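Local coordinates for RxLR effector protein 54 (Phytophthora infestans, PDB 5L7S), which binds the host autophagy protein ATG8CL and stimulates autophagosome formation, so that the pathogen co-opts autophagy of the plant cell it infects, at residues I70-L75 / L129-A134. Residues are numbered along the deposited sequence; the frame is centred on the assembly and turned at random.
Sequences IYYLLL and LRLKDA
L129 O receives the hydroxyl of Y72, and the bond ties the end of a side chain on helix 67-75 to the chain just after helix 122-128. OH and L129 O are 2.7 Å apart; the donor is tilted 23° from the carbonyl plane, and the oxygen lies at the ring's edge. With CG of Y72 anti to the carbonyl carbon and beside the backbone N (chi1 -73°), the ring extends from a CB that already points toward this loop. R130, the first residue past helix 122-128 to leave helical geometry, has positive phi. Its carbonyl oxygen sits over one face of the ring, and its CB lies 3.6 Å from Y72 CE2. Farther out, the arginine slides past the tyrosine in the opposite direction, bringing Y72 CD2 over a face of the guanidinium, with the two planes 39° apart. Hydrogen bonds and charge hold that group: NE and NH2 both donate side-on to D133 OD2, NE at 2.9 Å, while NH1 pairs with D69 on the tyrosine's own helix. L131 adds CD2 against the Y72 hydroxyl. D133 then lays its CB over the ring face in a CH-pi contact, 4.1 Å from the ring centroid. A134 completes the seat, its CB 4.0 Å from Y72 CE1 and also meeting L75 CD2. The example shows how an all-helical tandem-repeat protein can join neighbouring units: a largely buried aromatic from what is assigned as WY-domain 2 docks on the loop and 3-10 turn between helices 122-128 and 142-155, assigned to WY-domain 3.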
# COMPACT_ATOMS: atom_id res chain seq x y z
N ILE A 70 -4.18 10.27 -12.80
CA ILE A 70 -5.60 10.06 -12.53
C ILE A 70 -5.80 9.14 -11.33
O ILE A 70 -6.59 9.45 -10.44
CB ILE A 70 -6.37 9.51 -13.75
CG1 ILE A 70 -6.40 10.56 -14.88
CG2 ILE A 70 -7.80 9.13 -13.38
CD1 ILE A 70 -6.67 9.98 -16.25
N TYR A 71 -5.09 8.01 -11.31
CA TYR A 71 -5.28 7.01 -10.24
C TYR A 71 -4.93 7.57 -8.87
O TYR A 71 -5.71 7.45 -7.92
CB TYR A 71 -4.46 5.75 -10.51
CG TYR A 71 -4.77 4.60 -9.57
CD1 TYR A 71 -6.01 3.95 -9.62
CD2 TYR A 71 -3.84 4.15 -8.63
CE1 TYR A 71 -6.30 2.89 -8.77
CE2 TYR A 71 -4.13 3.09 -7.77
CZ TYR A 71 -5.36 2.47 -7.84
OH TYR A 71 -5.65 1.41 -6.99
N TYR A 72 -3.77 8.21 -8.76
CA TYR A 72 -3.29 8.66 -7.46
C TYR A 72 -4.02 9.91 -6.95
O TYR A 72 -4.13 10.10 -5.74
CB TYR A 72 -1.77 8.81 -7.47
CG TYR A 72 -1.06 7.46 -7.47
CD1 TYR A 72 -1.20 6.59 -6.39
CD2 TYR A 72 -0.27 7.05 -8.55
CE1 TYR A 72 -0.57 5.36 -6.37
CE2 TYR A 72 0.37 5.81 -8.54
CZ TYR A 72 0.21 4.97 -7.45
OH TYR A 72 0.83 3.74 -7.41
N LEU A 73 -4.56 10.74 -7.85
CA LEU A 73 -5.44 11.85 -7.45
C LEU A 73 -6.73 11.35 -6.81
O LEU A 73 -7.16 11.85 -5.77
CB LEU A 73 -5.79 12.73 -8.66
CG LEU A 73 -6.70 13.95 -8.42
CD1 LEU A 73 -6.01 14.98 -7.53
CD2 LEU A 73 -7.11 14.57 -9.75
N LEU A 74 -7.35 10.36 -7.45
CA LEU A 74 -8.61 9.79 -6.98
C LEU A 74 -8.42 8.91 -5.75
O LEU A 74 -9.33 8.79 -4.92
CB LEU A 74 -9.28 8.98 -8.09
CG LEU A 74 -9.66 9.75 -9.35
CD1 LEU A 74 -9.99 8.77 -10.46
CD2 LEU A 74 -10.83 10.68 -9.09
N LEU A 75 -7.25 8.27 -5.65
CA LEU A 75 -6.93 7.40 -4.52
C LEU A 75 -6.88 8.16 -3.19
O LEU A 75 -7.19 7.58 -2.15
CB LEU A 75 -5.60 6.66 -4.74
CG LEU A 75 -5.20 5.59 -3.71
CD1 LEU A 75 -6.18 4.43 -3.71
CD2 LEU A 75 -3.79 5.09 -3.98
N LEU A 129 5.82 2.55 -11.03
CA LEU A 129 4.44 2.41 -10.52
C LEU A 129 3.98 3.56 -9.61
O LEU A 129 2.79 3.63 -9.27
CB LEU A 129 4.30 1.09 -9.76
CG LEU A 129 4.55 -0.19 -10.56
CD1 LEU A 129 4.56 -1.38 -9.62
CD2 LEU A 129 3.51 -0.37 -11.65
N ARG A 130 4.91 4.42 -9.20
CA ARG A 130 4.62 5.60 -8.38
C ARG A 130 3.96 5.24 -7.05
O ARG A 130 3.04 5.92 -6.59
CB ARG A 130 3.80 6.63 -9.17
CG ARG A 130 4.63 7.45 -10.13
CD ARG A 130 3.75 8.36 -10.97
NE ARG A 130 2.90 9.22 -10.14
CZ ARG A 130 1.92 9.99 -10.61
NH1 ARG A 130 1.64 10.04 -11.91
NH2 ARG A 130 1.21 10.73 -9.75
N LEU A 131 4.46 4.18 -6.43
CA LEU A 131 3.87 3.67 -5.19
C LEU A 131 4.11 4.57 -3.98
O LEU A 131 3.37 4.47 -3.00
CB LEU A 131 4.34 2.24 -4.90
CG LEU A 131 3.74 1.19 -5.84
CD1 LEU A 131 4.47 -0.14 -5.70
CD2 LEU A 131 2.25 1.00 -5.57
N LYS A 132 5.11 5.45 -4.04
CA LYS A 132 5.28 6.50 -3.02
C LYS A 132 4.05 7.40 -2.88
O LYS A 132 3.71 7.81 -1.77
CB LYS A 132 6.52 7.35 -3.32
CG LYS A 132 7.82 6.64 -3.02
CD LYS A 132 9.02 7.43 -3.51
CE LYS A 132 10.33 6.71 -3.18
NZ LYS A 132 11.44 7.14 -4.06
N ASP A 133 3.37 7.67 -4.00
CA ASP A 133 2.15 8.48 -4.00
C ASP A 133 0.92 7.79 -3.39
O ASP A 133 -0.11 8.44 -3.20
CB ASP A 133 1.82 8.95 -5.43
CG ASP A 133 2.93 9.80 -6.05
OD1 ASP A 133 3.65 10.51 -5.32
OD2 ASP A 133 3.08 9.75 -7.29
N ALA A 134 1.01 6.49 -3.12
CA ALA A 134 -0.10 5.74 -2.51
C ALA A 134 -0.34 6.10 -1.05
O ALA A 134 -1.46 5.92 -0.55
CB ALA A 134 0.15 4.24 -2.63